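Local coordinates for RsfP (Uncultured bacterium, PDB 4GLJ), which probably catalyses the phosphate-dependent cleavage of methylthioadenosine and binds the dye rhodamine B, at residues A[94-99]-A[215-220]; A[111-116]-A[163-168]; A[135-140]-A[274-279]. One frame throughout, in Å; residues are numbered along the deposited sequence.

From the N terminus, the chain first enters contact 1 at 94-99 and soon contact 2 at 111-116. Contact 2 closes first, at 163-168, and is nested inside the longer loop that 215-220 closes for contact 1. Contact 3 starts at 135-140, inside both loops, and closes only at 274-279, so it crosses both. Contacts 1 and 2 belong to one mixed sheet: strand 213-221 lies next to strand 111-119, with Ala218 N 2.8 Å from Val112 O. Contact 3 sits about 26 and 28 Å from them, centre to centre, and joins two loops, yet Gln116 NE2 reaches Ala140 O at 2.9 Å.

Contact 1. Residues A[94-99]-A[215-220]; sequences VSVSAV and ATLALV. With RHB (N-[9-(2-carboxyphenyl)-6-(diethylamino)-3H-xanthen-3-ylidene]-N-ethylethanaminium), chain C; PO4 (phosphate ion), chain D.
Val94 to Val99 pair residue for residue with Ala215 to Val220 as parallel strands whose short axes differ by 29°. Five backbone hydrogen bonds hold the register, from Ser95 N to Ala215 O (2.9 Å) through to Val99 N to Leu219 O (2.8 Å), each strand giving and receiving in turn.

Leu219 can be followed outward from the backbone. Its CB lies 3.8 Å from Ser97 O, and its CG remains at the same distance from that carbonyl while coming beside Val96 CG1. The branch ends with CD1 against Val96 CG1 at 3.9 Å. With CG anti to the carbonyl carbon (chi1 -45°), the Leu219 side chain crosses that of Val96 at a slant, on the face they share with Val94 and Leu217.

The other face carries hydroxyls. Ser97 OG donates to Ser95 OG at 3.0 Å, and Ser95 OG and Thr216 OG1 both bond to Asn200 OD1, whose amide nitrogen meets Ser97 OG; these buried polar atoms thereby satisfy one another. Farther along, Val99 CG2 packs on Ala218 CB at 3.9 Å.

Ala98 N points a nearly straight bond (2.9 Å, 174°) at phosphate O2. The ion, probably from the crystallisation liquor, is also held by Ser22, Arg64, His65 and Thr199, consistent with a phosphorylase phosphate site.

Helix 237-263 covers Val96, Leu217 and Leu219, helix 145-157 covers Val94 and Ala215, and strand 111-119 touches Leu217, Leu219 and Val220.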
loop_
_atom_site.group_PDB
_atom_site.type_symbol
_atom_site.label_atom_id
_atom_site.label_comp_id
_atom_site.label_asym_id
_atom_site.label_seq_id
_atom_site.Cartn_x
_atom_site.Cartn_y
_atom_site.Cartn_z
ATOM N N VAL A 94 -20.455 -12.918 -11.604
ATOM C CA VAL A 94 -19.823 -12.226 -12.692
ATOM C C VAL A 94 -19.753 -10.752 -12.303
ATOM O O VAL A 94 -20.738 -10.077 -12.131
ATOM C CB VAL A 94 -20.567 -12.360 -14.052
ATOM C CG1 VAL A 94 -19.804 -11.589 -15.160
ATOM C CG2 VAL A 94 -20.631 -13.843 -14.433
ATOM N N SER A 95 -18.542 -10.237 -12.257
ATOM C CA SER A 95 -18.298 -8.815 -11.945
ATOM C C SER A 95 -18.149 -8.130 -13.316
ATOM O O SER A 95 -17.400 -8.579 -14.198
ATOM C CB SER A 95 -16.921 -8.704 -11.245
ATOM O OG SER A 95 -16.384 -7.389 -11.534
ATOM N N VAL A 96 -18.848 -7.050 -13.499
ATOM C CA VAL A 96 -18.824 -6.368 -14.747
ATOM C C VAL A 96 -18.250 -5.012 -14.468
ATOM O O VAL A 96 -18.861 -4.249 -13.713
ATOM C CB VAL A 96 -20.228 -6.240 -15.370
ATOM C CG1 VAL A 96 -20.064 -5.495 -16.702
ATOM C CG2 VAL A 96 -20.883 -7.642 -15.557
ATOM N N SER A 97 -17.042 -4.748 -14.987
ATOM C CA SER A 97 -16.267 -3.578 -14.568
ATOM C C SER A 97 -15.666 -2.757 -15.707
ATOM O O SER A 97 -15.127 -3.339 -16.675
ATOM C CB SER A 97 -15.111 -4.066 -13.731
ATOM O OG SER A 97 -15.715 -4.672 -12.617
ATOM N N ALA A 98 -15.685 -1.426 -15.544
ATOM C CA ALA A 98 -15.110 -0.531 -16.546
ATOM C C ALA A 98 -13.613 -0.533 -16.260
ATOM O O ALA A 98 -13.191 -0.490 -15.055
ATOM C CB ALA A 98 -15.657 0.896 -16.407
ATOM N N VAL A 99 -12.803 -0.613 -17.318
ATOM C CA VAL A 99 -11.346 -0.590 -17.131
ATOM C C VAL A 99 -10.678 0.310 -18.158
ATOM O O VAL A 99 -11.258 0.715 -19.202
ATOM C CB VAL A 99 -10.675 -2.004 -17.237
ATOM C CG1 VAL A 99 -11.167 -2.890 -16.089
ATOM C CG2 VAL A 99 -10.855 -2.586 -18.657
ATOM N N ALA A 215 -15.580 -14.353 -11.516
ATOM C CA ALA A 215 -14.778 -13.922 -12.676
ATOM C C ALA A 215 -15.237 -12.550 -13.167
ATOM O O ALA A 215 -16.301 -12.045 -12.772
ATOM C CB ALA A 215 -14.743 -14.963 -13.813
ATOM N N THR A 216 -14.451 -11.946 -14.058
ATOM C CA THR A 216 -14.680 -10.512 -14.385
ATOM C C THR A 216 -14.922 -10.391 -15.896
ATOM O O THR A 216 -14.210 -10.987 -16.681
ATOM C CB THR A 216 -13.440 -9.678 -13.988
ATOM O OG1 THR A 216 -13.354 -9.682 -12.527
ATOM C CG2 THR A 216 -13.606 -8.203 -14.442
ATOM N N LEU A 217 -15.966 -9.666 -16.241
ATOM C CA LEU A 217 -16.132 -9.184 -17.608
ATOM C C LEU A 217 -15.725 -7.660 -17.616
ATOM O O LEU A 217 -16.454 -6.815 -17.092
ATOM C CB LEU A 217 -17.608 -9.348 -18.024
ATOM C CG LEU A 217 -18.023 -8.767 -19.392
ATOM C CD1 LEU A 217 -17.281 -9.532 -20.475
ATOM C CD2 LEU A 217 -19.531 -8.877 -19.611
ATOM N N ALA A 218 -14.539 -7.355 -18.162
ATOM C CA ALA A 218 -14.013 -5.976 -18.149
ATOM C C ALA A 218 -14.402 -5.273 -19.451
ATOM O O ALA A 218 -14.297 -5.858 -20.535
ATOM C CB ALA A 218 -12.513 -5.998 -17.948
ATOM N N LEU A 219 -14.827 -4.036 -19.319
ATOM C CA LEU A 219 -15.262 -3.226 -20.431
ATOM C C LEU A 219 -14.248 -2.085 -20.591
ATOM O O LEU A 219 -14.101 -1.251 -19.726
ATOM C CB LEU A 219 -16.630 -2.609 -20.097
ATOM C CG LEU A 219 -17.671 -3.563 -19.477
ATOM C CD1 LEU A 219 -18.992 -2.818 -19.282
ATOM C CD2 LEU A 219 -17.852 -4.765 -20.396
ATOM N N VAL A 220 -13.550 -2.105 -21.699
ATOM C CA VAL A 220 -12.540 -1.111 -21.988
ATOM C C VAL A 220 -13.168 0.212 -22.334
ATOM O O VAL A 220 -13.906 0.384 -23.339
ATOM C CB VAL A 220 -11.542 -1.590 -23.088
ATOM C CG1 VAL A 220 -10.496 -0.505 -23.268
ATOM C CG2 VAL A 220 -10.904 -2.962 -22.708
HETATM O O2 RHB C . -11.013 6.946 -20.533
HETATM C C26 RHB C . -12.134 7.482 -20.690
HETATM C C19 RHB C . -13.096 7.332 -19.543
HETATM C C14 RHB C . -12.601 6.897 -18.340
HETATM C C15 RHB C . -13.453 6.746 -17.253
HETATM C C16 RHB C . -14.817 6.992 -17.364
HETATM C C17 RHB C . -15.329 7.414 -18.585
HETATM C C18 RHB C . -14.465 7.573 -19.662
HETATM C C9 RHB C . -11.148 6.663 -18.156
HETATM C C8 RHB C . -10.166 7.589 -18.759
HETATM C C13 RHB C . -10.650 8.634 -19.534
HETATM C C12 RHB C . -9.766 9.509 -20.140
HETATM C C11 RHB C . -8.394 9.359 -19.970
HETATM N N1 RHB C . -7.572 10.317 -20.629
HETATM C C35 RHB C . -7.927 11.687 -20.203
HETATM C C36 RHB C . -8.716 12.425 -21.268
HETATM C C22 RHB C . -6.124 10.107 -20.413
HETATM C C23 RHB C . -5.419 11.431 -20.171
HETATM C C10 RHB C . -7.905 8.296 -19.180
HETATM C C7 RHB C . -8.795 7.392 -18.551
HETATM O O1 RHB C . -8.352 6.313 -17.766
HETATM C C1 RHB C . -9.237 5.415 -17.153
HETATM C C2 RHB C . -10.629 5.559 -17.321
HETATM C C6 RHB C . -8.793 4.345 -16.357
HETATM C C5 RHB C . -9.765 3.497 -15.788
HETATM C C4 RHB C . -11.126 3.647 -15.974
HETATM C C3 RHB C . -11.563 4.697 -16.747
HETATM N N2 RHB C . -9.394 2.473 -14.940
HETATM C C24 RHB C . -8.256 3.080 -14.284
HETATM C C25 RHB C . -8.457 2.879 -12.810
HETATM C C33 RHB C . -10.381 2.463 -13.857
HETATM C C34 RHB C . -11.750 2.024 -14.355
HETATM O O3 RHB C . -12.443 8.078 -21.759
HETATM P P PO4 D . -16.191 -0.302 -11.817
HETATM O O1 PO4 D . -15.792 1.143 -11.887
HETATM O O2 PO4 D . -16.912 -0.514 -13.127
HETATM O O3 PO4 D . -14.916 -1.049 -11.690
HETATM O O4 PO4 D . -17.134 -0.612 -10.658
#

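Contact 2. Residues A[111-116]-A[163-168]; sequences MVIPDQ and GQCHAK
A short parallel strand pair of the mixed sheet is formed where Met111, Val112 and Ile113 bridge Cys165, His166 and Ala167, their segment axes only 14° apart. The evidence is a run of backbone bonds: Met111 N to Gln164 O, His166 N to Met111 O at 2.9 Å, and Ile113 N to His166 O at 2.8 Å, the last nearly linear at 169°. A final bond, Lys168 N to Ile113 O, is weak, in keeping with the corners that the chain turns at Asp115 and Lys168.

On one face, Cys165 SG rests against Ile113 CG1 at 3.7 Å and reaches its CD1 only a little farther on. The sulfur stands anti to the backbone N of Cys165 (chi1 -175°), which sends it along the pair toward Ile113, two residues beyond its bridge partner Met111.

His166 occupies the face it shares with Val112. Its ring presents an edge to the strand, with CD2 3.4 Å from Met111 O, which lies near the plane of the ring, while Val112 CG2 approaches CD2 obliquely at 4.2 Å. NE2, next to CD2 in the ring, is hydrogen-bonded to Asp110 OD2, which probably limits the ring's rotation.

At the corner, Asp115 and Lys168 cross at about a right angle. The carboxylate touches carbon rather than charge: OD2 lies 3.8 Å from CD of Lys168 but 6.0 Å from its NZ.

Helix 145-157, which lies between the two strands in sequence, packs on the face formed by Met111, Ile113, Cys165 and Ala167, giving the beta-alpha-beta crossover characteristic of alpha/beta folds.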
loop_
_atom_site.group_PDB
_atom_site.type_symbol
_atom_site.label_atom_id
_atom_site.label_comp_id
_atom_site.label_asym_id
_atom_site.label_seq_id
_atom_site.Cartn_x
_atom_site.Cartn_y
_atom_site.Cartn_z
ATOM N N MET A 111 -14.073 -5.853 -24.978
ATOM C CA MET A 111 -14.119 -6.485 -23.643
ATOM C C MET A 111 -12.932 -7.385 -23.437
ATOM O O MET A 111 -12.298 -7.830 -24.413
ATOM C CB MET A 111 -15.424 -7.241 -23.443
ATOM C CG MET A 111 -16.641 -6.394 -23.875
ATOM S SD MET A 111 -18.186 -7.213 -23.414
ATOM C CE MET A 111 -19.409 -6.161 -24.195
ATOM N N VAL A 112 -12.637 -7.613 -22.163
ATOM C CA VAL A 112 -11.486 -8.333 -21.745
ATOM C C VAL A 112 -11.960 -9.251 -20.615
ATOM O O VAL A 112 -12.676 -8.848 -19.680
ATOM C CB VAL A 112 -10.362 -7.381 -21.249
ATOM C CG1 VAL A 112 -9.167 -8.202 -20.782
ATOM C CG2 VAL A 112 -9.894 -6.477 -22.412
ATOM N N ILE A 113 -11.558 -10.507 -20.715
ATOM C CA ILE A 113 -11.855 -11.469 -19.628
ATOM C C ILE A 113 -10.502 -11.844 -18.982
ATOM O O ILE A 113 -9.792 -12.739 -19.452
ATOM C CB ILE A 113 -12.519 -12.802 -20.177
ATOM C CG1 ILE A 113 -13.667 -12.473 -21.140
ATOM C CG2 ILE A 113 -12.959 -13.726 -19.022
ATOM C CD1 ILE A 113 -14.688 -11.587 -20.517
ATOM N N PRO A 114 -10.128 -11.143 -17.948
ATOM C CA PRO A 114 -8.757 -11.398 -17.416
ATOM C C PRO A 114 -8.669 -12.752 -16.728
ATOM O O PRO A 114 -9.712 -13.343 -16.333
ATOM C CB PRO A 114 -8.580 -10.251 -16.397
ATOM C CG PRO A 114 -10.000 -9.893 -15.997
ATOM C CD PRO A 114 -10.767 -9.987 -17.316
ATOM N N ASP A 115 -7.455 -13.313 -16.665
ATOM C CA ASP A 115 -7.306 -14.517 -15.912
ATOM C C ASP A 115 -6.432 -14.216 -14.683
ATOM O O ASP A 115 -6.330 -15.063 -13.790
ATOM C CB ASP A 115 -6.712 -15.647 -16.787
ATOM C CG ASP A 115 -5.293 -15.335 -17.279
ATOM O OD1 ASP A 115 -4.909 -14.158 -17.463
ATOM O OD2 ASP A 115 -4.530 -16.280 -17.481
ATOM N N GLN A 116 -5.811 -13.010 -14.612
ATOM C CA GLN A 116 -4.942 -12.762 -13.466
ATOM C C GLN A 116 -5.255 -11.391 -12.945
ATOM O O GLN A 116 -5.885 -10.566 -13.641
ATOM C CB GLN A 116 -3.447 -12.881 -13.878
ATOM C CG GLN A 116 -2.918 -14.353 -13.897
ATOM C CD GLN A 116 -3.028 -14.984 -12.475
ATOM O OE1 GLN A 116 -2.874 -14.279 -11.498
ATOM N NE2 GLN A 116 -3.365 -16.281 -12.385
ATOM N N GLY A 163 -16.253 -3.866 -31.488
ATOM C CA GLY A 163 -15.132 -4.381 -30.654
ATOM C C GLY A 163 -14.826 -5.858 -30.788
ATOM O O GLY A 163 -15.391 -6.521 -31.630
ATOM N N GLN A 164 -13.894 -6.353 -29.982
ATOM C CA GLN A 164 -13.682 -7.772 -29.859
ATOM C C GLN A 164 -13.502 -8.093 -28.394
ATOM O O GLN A 164 -13.469 -7.174 -27.590
ATOM C CB GLN A 164 -12.493 -8.228 -30.683
ATOM C CG GLN A 164 -11.164 -7.640 -30.310
ATOM C CD GLN A 164 -10.078 -8.045 -31.339
ATOM O OE1 GLN A 164 -9.937 -9.223 -31.659
ATOM N NE2 GLN A 164 -9.322 -7.057 -31.865
ATOM N N CYS A 165 -13.389 -9.374 -28.041
ATOM C CA CYS A 165 -13.193 -9.779 -26.669
ATOM C C CYS A 165 -11.832 -10.486 -26.582
ATOM O O CYS A 165 -11.510 -11.352 -27.452
ATOM C CB CYS A 165 -14.309 -10.780 -26.275
ATOM S SG CYS A 165 -14.253 -11.244 -24.533
ATOM N N HIS A 166 -11.051 -10.169 -25.568
ATOM C CA HIS A 166 -9.749 -10.731 -25.348
ATOM C C HIS A 166 -9.751 -11.522 -24.089
ATOM O O HIS A 166 -10.266 -11.063 -23.092
ATOM C CB HIS A 166 -8.716 -9.631 -25.226
ATOM C CG HIS A 166 -8.783 -8.600 -26.304
ATOM N ND1 HIS A 166 -7.975 -8.602 -27.341
ATOM C CD2 HIS A 166 -9.592 -7.507 -26.453
ATOM C CE1 HIS A 166 -8.260 -7.576 -28.125
ATOM N NE2 HIS A 166 -9.243 -6.907 -27.579
ATOM N N ALA A 167 -9.187 -12.721 -24.083
ATOM C CA ALA A 167 -9.093 -13.455 -22.791
ATOM C C ALA A 167 -7.649 -13.487 -22.333
ATOM O O ALA A 167 -6.784 -13.104 -23.093
ATOM C CB ALA A 167 -9.626 -14.878 -22.977
ATOM N N LYS A 168 -7.372 -14.023 -21.154
ATOM C CA LYS A 168 -6.012 -14.247 -20.650
ATOM C C LYS A 168 -5.180 -12.954 -20.461
ATOM O O LYS A 168 -4.028 -12.863 -20.901
ATOM C CB LYS A 168 -5.188 -15.224 -21.481
ATOM C CG LYS A 168 -5.870 -16.556 -21.804
ATOM C CD LYS A 168 -6.537 -17.214 -20.583
ATOM C CE LYS A 168 -7.279 -18.516 -20.938
ATOM N NZ LYS A 168 -6.819 -19.044 -22.248
#

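Contact 3. Residues A[135-140]-A[274-279]; sequences AHVSMA and TQALVT. With RHB (N-[9-(2-carboxyphenyl)-6-(diethylamino)-3H-xanthen-3-ylidene]-N-ethylethanaminium), chain B.
Two loops meet here, not two regular elements: Ala135, His136 and Val137, before helix 145-157, lie against Ala276, Leu277 and Val278, beyond helix 237-263, at a site that also holds rhodamine B and borders the second subunit. Between the two segments there is one backbone bond, His136 N to Ala276 O at 2.9 Å, with the donor standing 40° above the carbonyl plane; Val278 and Thr279 add backbone bonds to Val134. Ala135 CA approaches the Ala276 oxygen at 3.2 Å, so the carbonyl is met by two neighbouring groups of the opposing loop.

The methyl of Ala276 points into the facing loop, where it lies 3.3 Å from His136 O and 3.7 Å from Val137 CG1. Ala135 CB meets Leu277 CD1 at 4.1 Å.

His136 carries the polar and aromatic side of the contact. Its CG is anti to the carbonyl carbon (chi1 -69°), which sets the ring beside Val278 with one face toward the dye. Val278 CG2 comes to the ring edge, 4.0 Å from CD2, whereas dye atom C12 lies over one face, 4.0 Å above the ring plane and offset toward the rim. ND1 bonds to the carbonyl oxygen of Pro177 of the second subunit. With an alanine at this position, that carbonyl would probably lose its donor and a gap would open between the dye and the Val278 methyl.

The chemistry thus divides: small apolar groups and one backbone bond join the two segments, while the imidazole meets the dye through its face, with Val278 CG2 also against the dye at O2, and the neighbouring subunit through a ring nitrogen, linking ligand binding and subunit contact at one residue.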
loop_
_atom_site.group_PDB
_atom_site.type_symbol
_atom_site.label_atom_id
_atom_site.label_comp_id
_atom_site.label_asym_id
_atom_site.label_seq_id
_atom_site.Cartn_x
_atom_site.Cartn_y
_atom_site.Cartn_z
ATOM N N ALA A 135 -7.380 -17.761 8.385
ATOM C CA ALA A 135 -7.534 -18.578 7.165
ATOM C C ALA A 135 -6.661 -17.951 6.105
ATOM O O ALA A 135 -6.535 -16.697 5.998
ATOM C CB ALA A 135 -8.995 -18.572 6.669
ATOM N N HIS A 136 -6.095 -18.800 5.256
ATOM C CA HIS A 136 -5.219 -18.302 4.172
ATOM C C HIS A 136 -5.637 -18.916 2.839
ATOM O O HIS A 136 -5.099 -19.919 2.451
ATOM C CB HIS A 136 -3.786 -18.689 4.508
ATOM C CG HIS A 136 -3.224 -17.953 5.695
ATOM N ND1 HIS A 136 -2.810 -16.636 5.622
ATOM C CD2 HIS A 136 -3.066 -18.345 7.015
ATOM C CE1 HIS A 136 -2.399 -16.251 6.842
ATOM N NE2 HIS A 136 -2.514 -17.302 7.686
ATOM N N VAL A 137 -6.619 -18.376 2.141
ATOM C CA VAL A 137 -7.043 -19.007 0.845
ATOM C C VAL A 137 -5.974 -18.740 -0.229
ATOM O O VAL A 137 -5.246 -17.750 -0.176
ATOM C CB VAL A 137 -8.430 -18.525 0.385
ATOM C CG1 VAL A 137 -9.470 -18.894 1.430
ATOM C CG2 VAL A 137 -8.458 -17.005 0.146
ATOM N N SER A 138 -5.816 -19.632 -1.166
ATOM C CA SER A 138 -4.933 -19.381 -2.306
ATOM C C SER A 138 -5.644 -18.508 -3.347
ATOM O O SER A 138 -6.774 -18.754 -3.695
ATOM C CB SER A 138 -4.575 -20.714 -2.926
ATOM O OG SER A 138 -4.278 -20.541 -4.289
ATOM N N MET A 139 -4.986 -17.472 -3.834
ATOM C CA MET A 139 -5.531 -16.651 -4.906
ATOM C C MET A 139 -4.687 -16.878 -6.154
ATOM O O MET A 139 -4.725 -16.044 -7.052
ATOM C CB MET A 139 -5.428 -15.190 -4.515
ATOM C CG MET A 139 -6.383 -14.812 -3.378
ATOM S SD MET A 139 -8.105 -15.086 -3.782
ATOM C CE MET A 139 -8.495 -13.982 -5.184
ATOM N N ALA A 140 -3.994 -18.022 -6.245
ATOM C CA ALA A 140 -3.068 -18.306 -7.378
ATOM C C ALA A 140 -3.799 -18.064 -8.711
ATOM O O ALA A 140 -3.265 -17.387 -9.653
ATOM C CB ALA A 140 -2.513 -19.735 -7.337
ATOM N N THR A 274 -12.055 -24.796 2.947
ATOM C CA THR A 274 -11.831 -26.027 3.713
ATOM C C THR A 274 -10.390 -26.451 4.007
ATOM O O THR A 274 -10.127 -26.866 5.119
ATOM C CB THR A 274 -12.619 -27.216 3.123
ATOM O OG1 THR A 274 -11.951 -27.664 1.949
ATOM C CG2 THR A 274 -14.038 -26.761 2.764
ATOM N N GLN A 275 -9.435 -26.350 3.082
ATOM C CA GLN A 275 -8.026 -26.542 3.538
ATOM C C GLN A 275 -7.233 -25.233 3.888
ATOM O O GLN A 275 -6.069 -25.293 4.293
ATOM C CB GLN A 275 -7.226 -27.511 2.626
ATOM C CG GLN A 275 -7.320 -27.219 1.136
ATOM C CD GLN A 275 -8.658 -26.590 0.708
ATOM O OE1 GLN A 275 -8.873 -25.386 0.865
ATOM N NE2 GLN A 275 -9.555 -27.409 0.158
ATOM N N ALA A 276 -7.884 -24.073 3.745
ATOM C CA ALA A 276 -7.292 -22.793 4.084
ATOM C C ALA A 276 -7.576 -22.337 5.498
ATOM O O ALA A 276 -6.831 -21.515 6.030
ATOM C CB ALA A 276 -7.801 -21.755 3.114
ATOM N N LEU A 277 -8.624 -22.872 6.154
ATOM C CA LEU A 277 -9.028 -22.374 7.470
ATOM C C LEU A 277 -8.058 -22.906 8.504
ATOM O O LEU A 277 -7.828 -24.108 8.575
ATOM C CB LEU A 277 -10.475 -22.845 7.780
ATOM C CG LEU A 277 -11.195 -22.340 9.039
ATOM C CD1 LEU A 277 -11.276 -20.830 9.162
ATOM C CD2 LEU A 277 -12.627 -22.933 9.168
ATOM N N VAL A 278 -7.429 -22.053 9.294
ATOM C CA VAL A 278 -6.461 -22.549 10.279
ATOM C C VAL A 278 -7.177 -22.766 11.618
ATOM O O VAL A 278 -6.925 -23.762 12.309
ATOM C CB VAL A 278 -5.264 -21.573 10.449
ATOM C CG1 VAL A 278 -4.388 -21.951 11.622
ATOM C CG2 VAL A 278 -4.410 -21.473 9.167
ATOM N N THR A 279 -8.060 -21.851 11.993
ATOM C CA THR A 279 -8.734 -21.920 13.284
ATOM C C THR A 279 -9.901 -22.889 13.151
ATOM O O THR A 279 -10.809 -22.610 12.388
ATOM C CB THR A 279 -9.348 -20.544 13.641
ATOM O OG1 THR A 279 -8.342 -19.552 13.532
ATOM C CG2 THR A 279 -10.016 -20.546 15.065
HETATM O O2 RHB B . -3.408 -24.407 8.530
HETATM C C26 RHB B . -3.739 -24.709 7.368
HETATM C C19 RHB B . -3.067 -24.076 6.193
HETATM C C14 RHB B . -1.928 -23.273 6.222
HETATM C C15 RHB B . -1.437 -22.791 5.016
HETATM C C16 RHB B . -2.037 -23.067 3.804
HETATM C C17 RHB B . -3.165 -23.848 3.781
HETATM C C18 RHB B . -3.659 -24.350 4.976
HETATM C C9 RHB B . -1.120 -22.852 7.411
HETATM C C8 RHB B . -0.277 -21.630 7.239
HETATM C C13 RHB B . -0.253 -20.915 6.050
HETATM C C12 RHB B . 0.532 -19.770 5.889
HETATM C C11 RHB B . 1.290 -19.301 6.939
HETATM N N1 RHB B . 2.139 -18.180 6.795
HETATM C C35 RHB B . 2.745 -18.392 5.467
HETATM C C36 RHB B . 3.117 -19.865 5.397
HETATM C C22 RHB B . 1.611 -16.796 6.966
HETATM C C23 RHB B . 1.736 -16.360 8.434
HETATM C C10 RHB B . 1.280 -20.045 8.110
HETATM C C7 RHB B . 0.498 -21.182 8.273
HETATM O O1 RHB B . 0.508 -21.857 9.466
HETATM C C1 RHB B . -0.222 -22.991 9.709
HETATM C C2 RHB B . -1.048 -23.541 8.739
HETATM C C6 RHB B . -0.120 -23.574 10.964
HETATM C C5 RHB B . -0.835 -24.712 11.278
HETATM C C4 RHB B . -1.669 -25.276 10.321
HETATM C C3 RHB B . -1.773 -24.694 9.054
HETATM N N2 RHB B . -0.685 -25.277 12.559
HETATM C C24 RHB B . -1.218 -24.401 13.622
HETATM C C25 RHB B . -0.489 -24.712 14.913
HETATM C C33 RHB B . -1.290 -26.624 12.608
HETATM C C34 RHB B . -0.598 -27.429 13.691
HETATM O O3 RHB B . -4.609 -25.570 7.137
#